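Local coordinates for sensor protein QseC (Escherichia coli, PDB 3JZ3) that acts as the inner-membrane histidine kinase of the QseB/QseC two-component system, using ATP to phosphorylate histidine and activating the flagella regulon, at residues D68-V73 and P115-L120; D80-S85 and V139-N144; M87-T92 and L125-V130. One frame throughout, in Å; residues are numbered along the deposited sequence.

This chain is the cytoplasmic segment of a longer membrane protein. After helix 42-61 it reaches the loop 68-73, which contact 1 joins to the start of helix 115-131, closing the first loop. Helix 78-95 then supplies one partner to each of the other contacts: 80-85 meets strand 138-143 in contact 2, and 87-92 meets later turns of helix 115-131 in contact 3. Contact 1 crosses both, because 115-120 lies after 80-85 and 87-92 but before 125-130 and 139-144, whereas contact 3 falls within the span of contact 2. Contacts 2 and 3 touch through Leu126, which packs on Val141 and Ser85. Together they tie the interdomain loop, two helices and the sheet of the ATP-binding domain.

Contact 1: D68-V73 and P115-L120; sequences DNLQDV and PLLLSL
Leu70 and Leu117 meet tip to tip, a methyl of the loop 68-73 against a methyl of the first turns of helix 115-131. Followed outward, the Leu70 side chain starts with CB lying beside CG2 of Val73, 3.5 Å away within the same loop. From CG the CD1 branch runs on in the extended direction, anti to CA (chi2 180°), and this carries Leu70 CD1 to 4.1 Å from CD1 of Leu117. Leu70 CD2 diverges and stays 5.3 Å from that methyl. Leu117 sets its CG beside its backbone N, anti to the carbonyl carbon (chi1 -67°), and an extended second torsion carries CD1 on toward Leu70.

A second touch lies at the helix start, where the carbonyl O of Asp72 rests against the Pro115 ring, 3.3 Å from CD and 3.9 Å from CG. It is a van der Waals approach of a backbone oxygen to ring carbons at the first residue of the helix. The type II turn from Leu70 to Val73 brings this carbonyl round: Asp72 sits at its third position with a left-handed backbone (phi 62°), and the same turn lets Leu70 and Asp72 both reach the helix.

The second subunit covers the site. Its Arg53 forms a salt bridge with Asp72 OD2, its Gln57 hydrogen-bonds the backbone at Asn69 and Gln71, and its Leu54 packs on Leu117. In the same chain Val55 of helix 42-61 also lies on Leu117. The contact lies where the linker from the helical dimerization part meets the ATP-binding domain, as in dimeric histidine kinases.

Contact 2: D80-S85 and V139-N144; sequences DLLQSS and VDVTLN
Leu82 places one methyl, CD1, on two residues of strand 138-143. Its nearest partner is Leu143: Leu82 CD1 lies 3.7 Å from CB of Leu143 and 4.2 Å from CD1 of the same residue. The two leucines cross obliquely, the methyl of the helix residue resting over the root of the strand residue. Val141 is the other partner, with its CG1 4.3 Å from Leu82 CD1. The contact is purely apolar, and all three residues are buried.

Both strand partners lie two residues apart on the face turned toward the helix, while the intervening Thr142 points away from it. Leu143 has its CG anti to the backbone N (chi1 175°), which turns the branched end aside, and CB and CD1 both touch the Leu82 methyl. Leu82 carries CG beside its own N, anti to the carbonyl carbon (chi1 -67°), and this directs CD1 down onto the sheet. The backbones stay well apart, the closest CA atoms being those of Leu82 and Val141 at 8.0 Å, a spacing filled by the side chains. Helical bonds such as Ser85 N to Leu81 O, 3.0 Å, keep the turn that presents Leu82 in shape.

The next shell completes the hydrophobic layer: Phe148 of strand 147-151 touches both Leu82 and Leu143, and Val122 of helix 115-131 lies on Leu82. Leu102 and Leu104 touch Val141 and Leu143, respectively, from the adjacent strand 99-104, and Val141 shares backbone hydrogen bonds with Arg101 and Thr103. Strand 138-143 is thereby held between parallel strand 99-104 and antiparallel strand 147-151, with helices 78-95 and 115-131 packed over one face, the alpha/beta sandwich of the histidine kinase, gyrase B and HSP90 ATPase family.

Contact 3: M87-T92 and L125-V130; sequences MDIYHT and LLDNAV
Ile89 is set with CG1 beside its backbone N (chi1 -80°) and CG2 anti to that N, a first torsion that gives one branch to Asp127 and the other to Val130 of helix 115-131. The second torsion turns the longer branch (chi2 -61°), and its end methyl comes against the carboxylate: Ile89 CD1 lies 3.3 Å from OD1 of Asp127, with CG1 of Ile89 4.0 Å from the same oxygen. The isoleucine offers only carbon, making this a van der Waals contact. The CB of Asp127 points to one side of Ile89, but the carboxylate reaches back to it.

The short branch works on Val130. Ile89 CG2 meets Val130 CG2 at 4.1 Å, the two side chains running antiparallel past one another. Val130 lies three residues after Asp127, about one turn on, so the two project from one side of the helix. The closest CA pair, Ile89 and Asp127, is 8.1 Å apart, a separation bridged by side chains. Helix 78-95 is kinked here, the N atoms of His91 and Thr92 lacking bonds to the preceding turn.

The sequence LLDNAV is consistent with part of the N box, which in related kinases borders the nucleotide pocket. Leu44 of helix 42-61 covers Ile89, and Ile48 of that helix touches Asp127. Leu125 and Ala129 turn the other way, onto strands 147-151 and 208-213 and onto strands 138-143 and 147-151, so the helix pair lies between helix 42-61 and the sheet.

Contact 1: D68-V73 and P115-L120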
ATOM      1  N   ASP B  68     -20.886  -3.417  -2.551  1.00 57.04           N
ATOM      2  CA  ASP B  68     -21.684  -4.522  -2.013  1.00 60.76           C
ATOM      3  C   ASP B  68     -20.907  -5.787  -1.647  1.00 61.44           C
ATOM      4  O   ASP B  68     -21.218  -6.433  -0.644  1.00 60.54           O
ATOM      5  CB  ASP B  68     -22.836  -4.864  -2.965  1.00 63.41           C
ATOM      6  CG  ASP B  68     -23.952  -3.833  -2.925  1.00 65.35           C
ATOM      7  OD1 ASP B  68     -24.303  -3.365  -1.819  1.00 64.33           O
ATOM      8  OD2 ASP B  68     -24.482  -3.493  -4.004  1.00 68.02           O
ATOM      9  N   ASN B  69     -19.901  -6.134  -2.449  1.00 62.37           N
ATOM     10  CA  ASN B  69     -19.120  -7.349  -2.205  1.00 63.53           C
ATOM     11  C   ASN B  69     -17.642  -7.138  -1.849  1.00 62.80           C
ATOM     12  O   ASN B  69     -16.909  -8.110  -1.632  1.00 62.88           O
ATOM     13  CB  ASN B  69     -19.275  -8.329  -3.373  1.00 65.90           C
ATOM     14  CG  ASN B  69     -20.574  -9.115  -3.303  1.00 67.19           C
ATOM     15  OD1 ASN B  69     -20.822  -9.848  -2.343  1.00 66.96           O
ATOM     16  ND2 ASN B  69     -21.412  -8.963  -4.324  1.00 67.54           N
ATOM     17  N   LEU B  70     -17.215  -5.877  -1.779  1.00 58.43           N
ATOM     18  CA  LEU B  70     -15.839  -5.545  -1.410  1.00 54.85           C
ATOM     19  C   LEU B  70     -15.508  -5.948   0.015  1.00 53.87           C
ATOM     20  O   LEU B  70     -16.331  -5.789   0.917  1.00 55.15           O
ATOM     21  CB  LEU B  70     -15.569  -4.049  -1.572  1.00 53.92           C
ATOM     22  CG  LEU B  70     -14.872  -3.537  -2.829  1.00 51.69           C
ATOM     23  CD1 LEU B  70     -14.737  -2.032  -2.737  1.00 50.46           C
ATOM     24  CD2 LEU B  70     -13.510  -4.191  -3.018  1.00 50.83           C
ATOM     25  N   GLN B  71     -14.292  -6.458   0.201  1.00 52.73           N
ATOM     26  CA  GLN B  71     -13.776  -6.805   1.521  1.00 52.40           C
ATOM     27  C   GLN B  71     -13.688  -5.568   2.402  1.00 50.11           C
ATOM     28  O   GLN B  71     -13.330  -4.487   1.929  1.00 46.56           O
ATOM     29  CB  GLN B  71     -12.381  -7.436   1.415  1.00 55.85           C
ATOM     30  CG  GLN B  71     -12.310  -8.771   0.678  1.00 58.76           C
ATOM     31  CD  GLN B  71     -12.801  -9.942   1.508  1.00 60.23           C
ATOM     32  OE1 GLN B  71     -14.005 -10.117   1.706  1.00 62.16           O
ATOM     33  NE2 GLN B  71     -11.871 -10.762   1.985  1.00 60.66           N
ATOM     34  N   ASP B  72     -14.031  -5.743   3.676  1.00 49.87           N
ATOM     35  CA  ASP B  72     -13.827  -4.734   4.723  1.00 49.16           C
ATOM     36  C   ASP B  72     -14.579  -3.414   4.523  1.00 45.97           C
ATOM     37  O   ASP B  72     -14.169  -2.380   5.049  1.00 48.94           O
ATOM     38  CB  ASP B  72     -12.328  -4.482   4.954  1.00 51.74           C
ATOM     39  CG  ASP B  72     -11.576  -5.743   5.342  1.00 55.68           C
ATOM     40  OD1 ASP B  72     -11.890  -6.328   6.400  1.00 58.58           O
ATOM     41  OD2 ASP B  72     -10.664  -6.148   4.588  1.00 57.14           O
ATOM     42  N   VAL B  73     -15.679  -3.451   3.776  1.00 43.04           N
ATOM     43  CA  VAL B  73     -16.558  -2.291   3.657  1.00 40.82           C
ATOM     44  C   VAL B  73     -17.259  -2.050   4.994  1.00 41.96           C
ATOM     45  O   VAL B  73     -17.849  -2.965   5.570  1.00 44.31           O
ATOM     46  CB  VAL B  73     -17.582  -2.456   2.516  1.00 39.61           C
ATOM     47  CG1 VAL B  73     -18.727  -1.458   2.656  1.00 39.28           C
ATOM     48  CG2 VAL B  73     -16.896  -2.278   1.175  1.00 38.44           C
ATOM     49  N   PRO B 115     -12.020   1.454   3.495  1.00 28.90           N
ATOM     50  CA  PRO B 115     -11.070   2.340   4.184  1.00 30.17           C
ATOM     51  C   PRO B 115      -9.783   2.635   3.411  1.00 30.30           C
ATOM     52  O   PRO B 115      -9.352   3.786   3.354  1.00 30.17           O
ATOM     53  CB  PRO B 115     -10.733   1.570   5.471  1.00 32.20           C
ATOM     54  CG  PRO B 115     -11.858   0.640   5.676  1.00 30.70           C
ATOM     55  CD  PRO B 115     -12.359   0.275   4.315  1.00 29.53           C
ATOM     56  N   LEU B 116      -9.171   1.602   2.838  1.00 30.32           N
ATOM     57  CA  LEU B 116      -7.925   1.766   2.092  1.00 30.98           C
ATOM     58  C   LEU B 116      -8.119   2.600   0.837  1.00 30.28           C
ATOM     59  O   LEU B 116      -7.292   3.461   0.524  1.00 34.56           O
ATOM     60  CB  LEU B 116      -7.325   0.409   1.739  1.00 36.63           C
ATOM     61  CG  LEU B 116      -6.326  -0.218   2.718  1.00 44.07           C
ATOM     62  CD1 LEU B 116      -6.820  -0.275   4.169  1.00 46.00           C
ATOM     63  CD2 LEU B 116      -5.976  -1.602   2.227  1.00 46.18           C
ATOM     64  N   LEU B 117      -9.216   2.352   0.128  1.00 26.90           N
ATOM     65  CA  LEU B 117      -9.551   3.128  -1.056  1.00 23.76           C
ATOM     66  C   LEU B 117      -9.814   4.591  -0.717  1.00 26.33           C
ATOM     67  O   LEU B 117      -9.348   5.484  -1.428  1.00 28.27           O
ATOM     68  CB  LEU B 117     -10.737   2.512  -1.803  1.00 24.12           C
ATOM     69  CG  LEU B 117     -10.527   1.136  -2.458  1.00 25.90           C
ATOM     70  CD1 LEU B 117     -11.738   0.756  -3.288  1.00 25.57           C
ATOM     71  CD2 LEU B 117      -9.258   1.069  -3.310  1.00 25.46           C
ATOM     72  N   LEU B 118     -10.536   4.846   0.372  1.00 26.39           N
ATOM     73  CA  LEU B 118     -10.819   6.232   0.769  1.00 29.94           C
ATOM     74  C   LEU B 118      -9.556   6.942   1.231  1.00 29.79           C
ATOM     75  O   LEU B 118      -9.397   8.147   1.021  1.00 30.48           O
ATOM     76  CB  LEU B 118     -11.903   6.309   1.844  1.00 25.19           C
ATOM     77  CG  LEU B 118     -13.339   6.121   1.353  1.00 29.09           C
ATOM     78  CD1 LEU B 118     -14.314   6.382   2.491  1.00 30.29           C
ATOM     79  CD2 LEU B 118     -13.652   7.021   0.152  1.00 25.45           C
ATOM     80  N   SER B 119      -8.665   6.176   1.849  1.00 28.20           N
ATOM     81  CA  SER B 119      -7.372   6.674   2.281  1.00 30.97           C
ATOM     82  C   SER B 119      -6.526   7.078   1.071  1.00 31.68           C
ATOM     83  O   SER B 119      -5.870   8.117   1.090  1.00 30.65           O
ATOM     84  CB  SER B 119      -6.659   5.618   3.130  1.00 30.23           C
ATOM     85  OG  SER B 119      -5.350   6.031   3.463  1.00 37.50           O
ATOM     86  N   LEU B 120      -6.567   6.256   0.021  1.00 35.63           N
ATOM     87  CA  LEU B 120      -5.871   6.541  -1.239  1.00 33.05           C
ATOM     88  C   LEU B 120      -6.400   7.796  -1.918  1.00 31.10           C
ATOM     89  O   LEU B 120      -5.621   8.634  -2.361  1.00 29.13           O
ATOM     90  CB  LEU B 120      -5.992   5.360  -2.210  1.00 35.40           C
ATOM     91  CG  LEU B 120      -5.037   4.177  -2.063  1.00 38.41           C
ATOM     92  CD1 LEU B 120      -5.441   3.075  -3.028  1.00 37.81           C
ATOM     93  CD2 LEU B 120      -3.592   4.603  -2.303  1.00 40.80           C
TER

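Contact 2: D80-S85 and V139-N144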
ATOM      1  N   ASP B  80     -11.417  10.976  11.403  1.00 35.59           N
ATOM      2  CA  ASP B  80     -10.247  10.134  11.622  1.00 38.08           C
ATOM      3  C   ASP B  80      -9.441   9.923  10.341  1.00 34.92           C
ATOM      4  O   ASP B  80      -8.221  10.024  10.358  1.00 34.90           O
ATOM      5  CB  ASP B  80     -10.673   8.785  12.209  1.00 43.32           C
ATOM      6  CG  ASP B  80     -11.502   8.929  13.484  1.00 50.67           C
ATOM      7  OD1 ASP B  80     -11.864  10.069  13.861  1.00 53.06           O
ATOM      8  OD2 ASP B  80     -11.797   7.890  14.112  1.00 54.22           O
ATOM      9  N   LEU B  81     -10.138   9.644   9.243  1.00 34.29           N
ATOM     10  CA  LEU B  81      -9.527   9.456   7.929  1.00 33.85           C
ATOM     11  C   LEU B  81      -8.747  10.691   7.468  1.00 35.01           C
ATOM     12  O   LEU B  81      -7.618  10.576   6.987  1.00 37.65           O
ATOM     13  CB  LEU B  81     -10.605   9.104   6.901  1.00 34.06           C
ATOM     14  CG  LEU B  81     -10.205   8.863   5.443  1.00 33.71           C
ATOM     15  CD1 LEU B  81      -9.642   7.471   5.274  1.00 37.00           C
ATOM     16  CD2 LEU B  81     -11.401   9.067   4.526  1.00 31.89           C
ATOM     17  N   LEU B  82      -9.353  11.866   7.612  1.00 31.99           N
ATOM     18  CA  LEU B  82      -8.705  13.104   7.202  1.00 30.25           C
ATOM     19  C   LEU B  82      -7.555  13.464   8.130  1.00 30.86           C
ATOM     20  O   LEU B  82      -6.461  13.790   7.667  1.00 30.19           O
ATOM     21  CB  LEU B  82      -9.710  14.254   7.114  1.00 27.22           C
ATOM     22  CG  LEU B  82     -10.782  14.199   6.024  1.00 25.83           C
ATOM     23  CD1 LEU B  82     -11.531  15.512   5.994  1.00 28.55           C
ATOM     24  CD2 LEU B  82     -10.191  13.905   4.656  1.00 23.93           C
ATOM     25  N   GLN B  83      -7.802  13.389   9.434  1.00 33.84           N
ATOM     26  CA  GLN B  83      -6.771  13.675  10.424  1.00 36.29           C
ATOM     27  C   GLN B  83      -5.568  12.745  10.258  1.00 34.39           C
ATOM     28  O   GLN B  83      -4.424  13.200  10.232  1.00 35.61           O
ATOM     29  CB  GLN B  83      -7.339  13.609  11.843  1.00 37.95           C
ATOM     30  CG  GLN B  83      -6.280  13.377  12.909  1.00 48.24           C
ATOM     31  CD  GLN B  83      -6.589  14.054  14.221  1.00 54.38           C
ATOM     32  OE1 GLN B  83      -7.712  14.512  14.462  1.00 58.57           O
ATOM     33  NE2 GLN B  83      -5.587  14.123  15.089  1.00 57.72           N
ATOM     34  N   SER B  84      -5.845  11.450  10.128  1.00 31.51           N
ATOM     35  CA  SER B  84      -4.821  10.438   9.904  1.00 32.68           C
ATOM     36  C   SER B  84      -4.015  10.699   8.629  1.00 32.57           C
ATOM     37  O   SER B  84      -2.789  10.566   8.631  1.00 33.45           O
ATOM     38  CB  SER B  84      -5.460   9.048   9.860  1.00 31.12           C
ATOM     39  OG  SER B  84      -4.584   8.097   9.288  1.00 35.49           O
ATOM     40  N   SER B  85      -4.706  11.058   7.547  1.00 30.23           N
ATOM     41  CA  SER B  85      -4.054  11.418   6.291  1.00 29.31           C
ATOM     42  C   SER B  85      -3.174  12.653   6.458  1.00 30.21           C
ATOM     43  O   SER B  85      -2.051  12.693   5.947  1.00 28.07           O
ATOM     44  CB  SER B  85      -5.086  11.661   5.193  1.00 29.99           C
ATOM     45  OG  SER B  85      -5.708  10.453   4.809  1.00 34.09           O
ATOM     46  N   VAL B 139      -1.843  24.734   2.986  1.00 39.83           N
ATOM     47  CA  VAL B 139      -2.819  23.795   2.433  1.00 35.52           C
ATOM     48  C   VAL B 139      -4.002  23.672   3.392  1.00 34.92           C
ATOM     49  O   VAL B 139      -3.824  23.352   4.567  1.00 35.42           O
ATOM     50  CB  VAL B 139      -2.200  22.400   2.172  1.00 34.57           C
ATOM     51  CG1 VAL B 139      -3.264  21.413   1.693  1.00 30.04           C
ATOM     52  CG2 VAL B 139      -1.066  22.499   1.157  1.00 35.72           C
ATOM     53  N   ASP B 140      -5.204  23.931   2.882  1.00 34.82           N
ATOM     54  CA  ASP B 140      -6.426  23.863   3.681  1.00 37.05           C
ATOM     55  C   ASP B 140      -7.212  22.583   3.432  1.00 32.85           C
ATOM     56  O   ASP B 140      -7.682  22.344   2.316  1.00 30.43           O
ATOM     57  CB  ASP B 140      -7.321  25.076   3.400  1.00 40.56           C
ATOM     58  CG  ASP B 140      -6.751  26.361   3.953  1.00 46.04           C
ATOM     59  OD1 ASP B 140      -6.533  26.431   5.180  1.00 48.53           O
ATOM     60  OD2 ASP B 140      -6.530  27.306   3.163  1.00 51.43           O
ATOM     61  N   VAL B 141      -7.356  21.776   4.480  1.00 28.16           N
ATOM     62  CA  VAL B 141      -8.209  20.588   4.444  1.00 27.40           C
ATOM     63  C   VAL B 141      -9.411  20.829   5.353  1.00 27.31           C
ATOM     64  O   VAL B 141      -9.249  21.069   6.550  1.00 26.46           O
ATOM     65  CB  VAL B 141      -7.457  19.306   4.880  1.00 25.34           C
ATOM     66  CG1 VAL B 141      -8.337  18.074   4.695  1.00 23.25           C
ATOM     67  CG2 VAL B 141      -6.164  19.146   4.093  1.00 25.34           C
ATOM     68  N   THR B 142     -10.607  20.761   4.778  1.00 25.36           N
ATOM     69  CA  THR B 142     -11.831  21.105   5.494  1.00 27.66           C
ATOM     70  C   THR B 142     -12.868  19.994   5.386  1.00 27.91           C
ATOM     71  O   THR B 142     -13.172  19.528   4.293  1.00 29.59           O
ATOM     72  CB  THR B 142     -12.442  22.424   4.957  1.00 29.54           C
ATOM     73  OG1 THR B 142     -11.478  23.479   5.063  1.00 33.41           O
ATOM     74  CG2 THR B 142     -13.693  22.819   5.740  1.00 32.92           C
ATOM     75  N   LEU B 143     -13.404  19.573   6.525  1.00 25.07           N
ATOM     76  CA  LEU B 143     -14.500  18.618   6.537  1.00 28.40           C
ATOM     77  C   LEU B 143     -15.813  19.323   6.868  1.00 30.79           C
ATOM     78  O   LEU B 143     -15.950  19.927   7.935  1.00 30.81           O
ATOM     79  CB  LEU B 143     -14.236  17.491   7.537  1.00 26.92           C
ATOM     80  CG  LEU B 143     -15.352  16.466   7.759  1.00 28.43           C
ATOM     81  CD1 LEU B 143     -15.683  15.690   6.481  1.00 25.40           C
ATOM     82  CD2 LEU B 143     -14.977  15.520   8.893  1.00 26.96           C
ATOM     83  N   ASN B 144     -16.759  19.243   5.936  1.00 28.84           N
ATOM     84  CA  ASN B 144     -18.108  19.763   6.127  1.00 29.87           C
ATOM     85  C   ASN B 144     -19.108  18.606   6.217  1.00 32.28           C
ATOM     86  O   ASN B 144     -18.730  17.445   6.036  1.00 31.82           O
ATOM     87  CB  ASN B 144     -18.467  20.723   4.992  1.00 27.73           C
ATOM     88  CG  ASN B 144     -17.542  21.920   4.934  1.00 29.90           C
ATOM     89  OD1 ASN B 144     -17.407  22.654   5.912  1.00 33.83           O
ATOM     90  ND2 ASN B 144     -16.891  22.121   3.791  1.00 25.15           N
TER

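Contact 3: M87-T92 and L125-V130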
HETATM    1  N   MSE B  87      -1.832  13.525   9.213  1.00 42.72           N
HETATM    2  CA  MSE B  87      -0.742  13.049  10.071  1.00 46.50           C
HETATM    3  C   MSE B  87       0.394  12.378   9.312  1.00 44.80           C
HETATM    4  O   MSE B  87       1.561  12.553   9.658  1.00 42.90           O
HETATM    5  CB  MSE B  87      -1.266  12.135  11.182  1.00 54.91           C
HETATM    6  CG  MSE B  87      -1.889  12.878  12.361  1.00 63.47           C
HETATM    7 SE   MSE B  87      -0.793  14.365  13.022  1.00 76.24          SE
HETATM    8  CE  MSE B  87      -1.231  15.702  11.683  1.00 72.86           C
ATOM      9  N   ASP B  88       0.044  11.615   8.282  1.00 45.73           N
ATOM     10  CA  ASP B  88       1.030  10.967   7.426  1.00 47.35           C
ATOM     11  C   ASP B  88       1.928  11.989   6.741  1.00 47.73           C
ATOM     12  O   ASP B  88       3.091  11.705   6.442  1.00 50.60           O
ATOM     13  CB  ASP B  88       0.332  10.113   6.363  1.00 48.82           C
ATOM     14  CG  ASP B  88      -0.211   8.806   6.916  1.00 51.93           C
ATOM     15  OD1 ASP B  88       0.306   8.321   7.947  1.00 53.76           O
ATOM     16  OD2 ASP B  88      -1.155   8.257   6.307  1.00 54.41           O
ATOM     17  N   ILE B  89       1.375  13.180   6.524  1.00 45.87           N
ATOM     18  CA  ILE B  89       1.967  14.208   5.677  1.00 44.63           C
ATOM     19  C   ILE B  89       2.621  15.343   6.460  1.00 44.64           C
ATOM     20  O   ILE B  89       3.640  15.882   6.035  1.00 47.04           O
ATOM     21  CB  ILE B  89       0.881  14.781   4.711  1.00 45.31           C
ATOM     22  CG1 ILE B  89       0.670  13.842   3.521  1.00 46.99           C
ATOM     23  CG2 ILE B  89       1.207  16.198   4.236  1.00 47.41           C
ATOM     24  CD1 ILE B  89       1.902  13.629   2.655  1.00 51.57           C
ATOM     25  N   TYR B  90       2.036  15.685   7.604  1.00 47.55           N
ATOM     26  CA  TYR B  90       2.324  16.945   8.295  1.00 50.19           C
ATOM     27  C   TYR B  90       3.803  17.311   8.461  1.00 50.41           C
ATOM     28  O   TYR B  90       4.224  18.386   8.029  1.00 49.24           O
ATOM     29  CB  TYR B  90       1.603  16.998   9.645  1.00 54.07           C
ATOM     30  CG  TYR B  90       1.754  18.319  10.364  1.00 55.77           C
ATOM     31  CD1 TYR B  90       1.061  19.452   9.937  1.00 56.03           C
ATOM     32  CD2 TYR B  90       2.592  18.436  11.474  1.00 56.20           C
ATOM     33  CE1 TYR B  90       1.198  20.670  10.594  1.00 56.29           C
ATOM     34  CE2 TYR B  90       2.736  19.646  12.139  1.00 57.21           C
ATOM     35  CZ  TYR B  90       2.035  20.758  11.695  1.00 56.97           C
ATOM     36  OH  TYR B  90       2.178  21.958  12.353  1.00 58.81           O
ATOM     37  N   HIS B  91       4.578  16.421   9.081  1.00 51.86           N
ATOM     38  CA  HIS B  91       5.976  16.700   9.411  1.00 54.37           C
ATOM     39  C   HIS B  91       6.837  16.879   8.165  1.00 55.16           C
ATOM     40  O   HIS B  91       7.651  17.801   8.093  1.00 56.12           O
ATOM     41  CB  HIS B  91       6.550  15.604  10.314  1.00 58.61           C
ATOM     42  CG  HIS B  91       7.983  15.818  10.690  1.00 65.08           C
ATOM     43  ND1 HIS B  91       8.371  16.690  11.685  1.00 67.87           N
ATOM     44  CD2 HIS B  91       9.123  15.272  10.202  1.00 66.36           C
ATOM     45  CE1 HIS B  91       9.688  16.674  11.794  1.00 68.24           C
ATOM     46  NE2 HIS B  91      10.169  15.822  10.905  1.00 68.10           N
ATOM     47  N   THR B  92       6.647  15.994   7.191  1.00 54.91           N
ATOM     48  CA  THR B  92       7.371  16.049   5.925  1.00 54.69           C
ATOM     49  C   THR B  92       7.093  17.360   5.184  1.00 54.56           C
ATOM     50  O   THR B  92       8.025  18.034   4.738  1.00 56.84           O
ATOM     51  CB  THR B  92       7.040  14.824   5.043  1.00 55.02           C
ATOM     52  OG1 THR B  92       7.489  13.635   5.703  1.00 55.32           O
ATOM     53  CG2 THR B  92       7.718  14.922   3.693  1.00 56.04           C
ATOM     54  N   LEU B 125      -5.205  13.644  -3.255  1.00 37.44           N
ATOM     55  CA  LEU B 125      -5.584  15.054  -3.236  1.00 35.58           C
ATOM     56  C   LEU B 125      -4.625  15.868  -2.377  1.00 34.45           C
ATOM     57  O   LEU B 125      -4.319  17.020  -2.693  1.00 33.06           O
ATOM     58  CB  LEU B 125      -7.013  15.223  -2.717  1.00 33.05           C
ATOM     59  CG  LEU B 125      -8.179  14.644  -3.518  1.00 31.33           C
ATOM     60  CD1 LEU B 125      -9.462  14.846  -2.734  1.00 28.50           C
ATOM     61  CD2 LEU B 125      -8.286  15.268  -4.904  1.00 31.17           C
ATOM     62  N   LEU B 126      -4.158  15.251  -1.292  1.00 35.73           N
ATOM     63  CA  LEU B 126      -3.236  15.883  -0.359  1.00 36.10           C
ATOM     64  C   LEU B 126      -1.838  16.036  -0.932  1.00 37.74           C
ATOM     65  O   LEU B 126      -1.258  17.114  -0.857  1.00 37.07           O
ATOM     66  CB  LEU B 126      -3.175  15.104   0.954  1.00 36.45           C
ATOM     67  CG  LEU B 126      -4.096  15.577   2.071  1.00 35.56           C
ATOM     68  CD1 LEU B 126      -3.964  14.651   3.257  1.00 39.83           C
ATOM     69  CD2 LEU B 126      -3.747  16.999   2.469  1.00 38.13           C
ATOM     70  N   ASP B 127      -1.302  14.950  -1.488  1.00 41.97           N
ATOM     71  CA  ASP B 127       0.006  14.970  -2.145  1.00 47.19           C
ATOM     72  C   ASP B 127       0.034  15.966  -3.298  1.00 48.15           C
ATOM     73  O   ASP B 127       1.018  16.684  -3.474  1.00 47.46           O
ATOM     74  CB  ASP B 127       0.386  13.574  -2.650  1.00 53.03           C
ATOM     75  CG  ASP B 127       0.651  12.590  -1.520  1.00 58.20           C
ATOM     76  OD1 ASP B 127       0.759  13.016  -0.350  1.00 60.08           O
ATOM     77  OD2 ASP B 127       0.752  11.379  -1.808  1.00 63.06           O
ATOM     78  N   ASN B 128      -1.051  16.003  -4.071  1.00 48.07           N
ATOM     79  CA  ASN B 128      -1.211  16.964  -5.155  1.00 50.33           C
ATOM     80  C   ASN B 128      -1.221  18.413  -4.657  1.00 52.69           C
ATOM     81  O   ASN B 128      -0.617  19.292  -5.282  1.00 53.74           O
ATOM     82  CB  ASN B 128      -2.481  16.660  -5.956  1.00 52.80           C
ATOM     83  CG  ASN B 128      -2.729  17.663  -7.075  1.00 56.25           C
ATOM     84  OD1 ASN B 128      -1.809  18.043  -7.802  1.00 58.78           O
ATOM     85  ND2 ASN B 128      -3.979  18.093  -7.220  1.00 56.21           N
ATOM     86  N   ALA B 129      -1.898  18.654  -3.534  1.00 50.23           N
ATOM     87  CA  ALA B 129      -1.995  19.999  -2.964  1.00 48.07           C
ATOM     88  C   ALA B 129      -0.672  20.477  -2.365  1.00 49.29           C
ATOM     89  O   ALA B 129      -0.340  21.656  -2.459  1.00 51.14           O
ATOM     90  CB  ALA B 129      -3.107  20.069  -1.933  1.00 46.55           C
ATOM     91  N   VAL B 130       0.078  19.559  -1.754  1.00 49.38           N
ATOM     92  CA  VAL B 130       1.390  19.882  -1.186  1.00 52.72           C
ATOM     93  C   VAL B 130       2.430  20.093  -2.296  1.00 56.14           C
ATOM     94  O   VAL B 130       3.410  20.829  -2.119  1.00 55.61           O
ATOM     95  CB  VAL B 130       1.863  18.771  -0.205  1.00 49.33           C
ATOM     96  CG1 VAL B 130       3.308  18.987   0.232  1.00 50.11           C
ATOM     97  CG2 VAL B 130       0.958  18.716   1.015  1.00 49.17           C
TER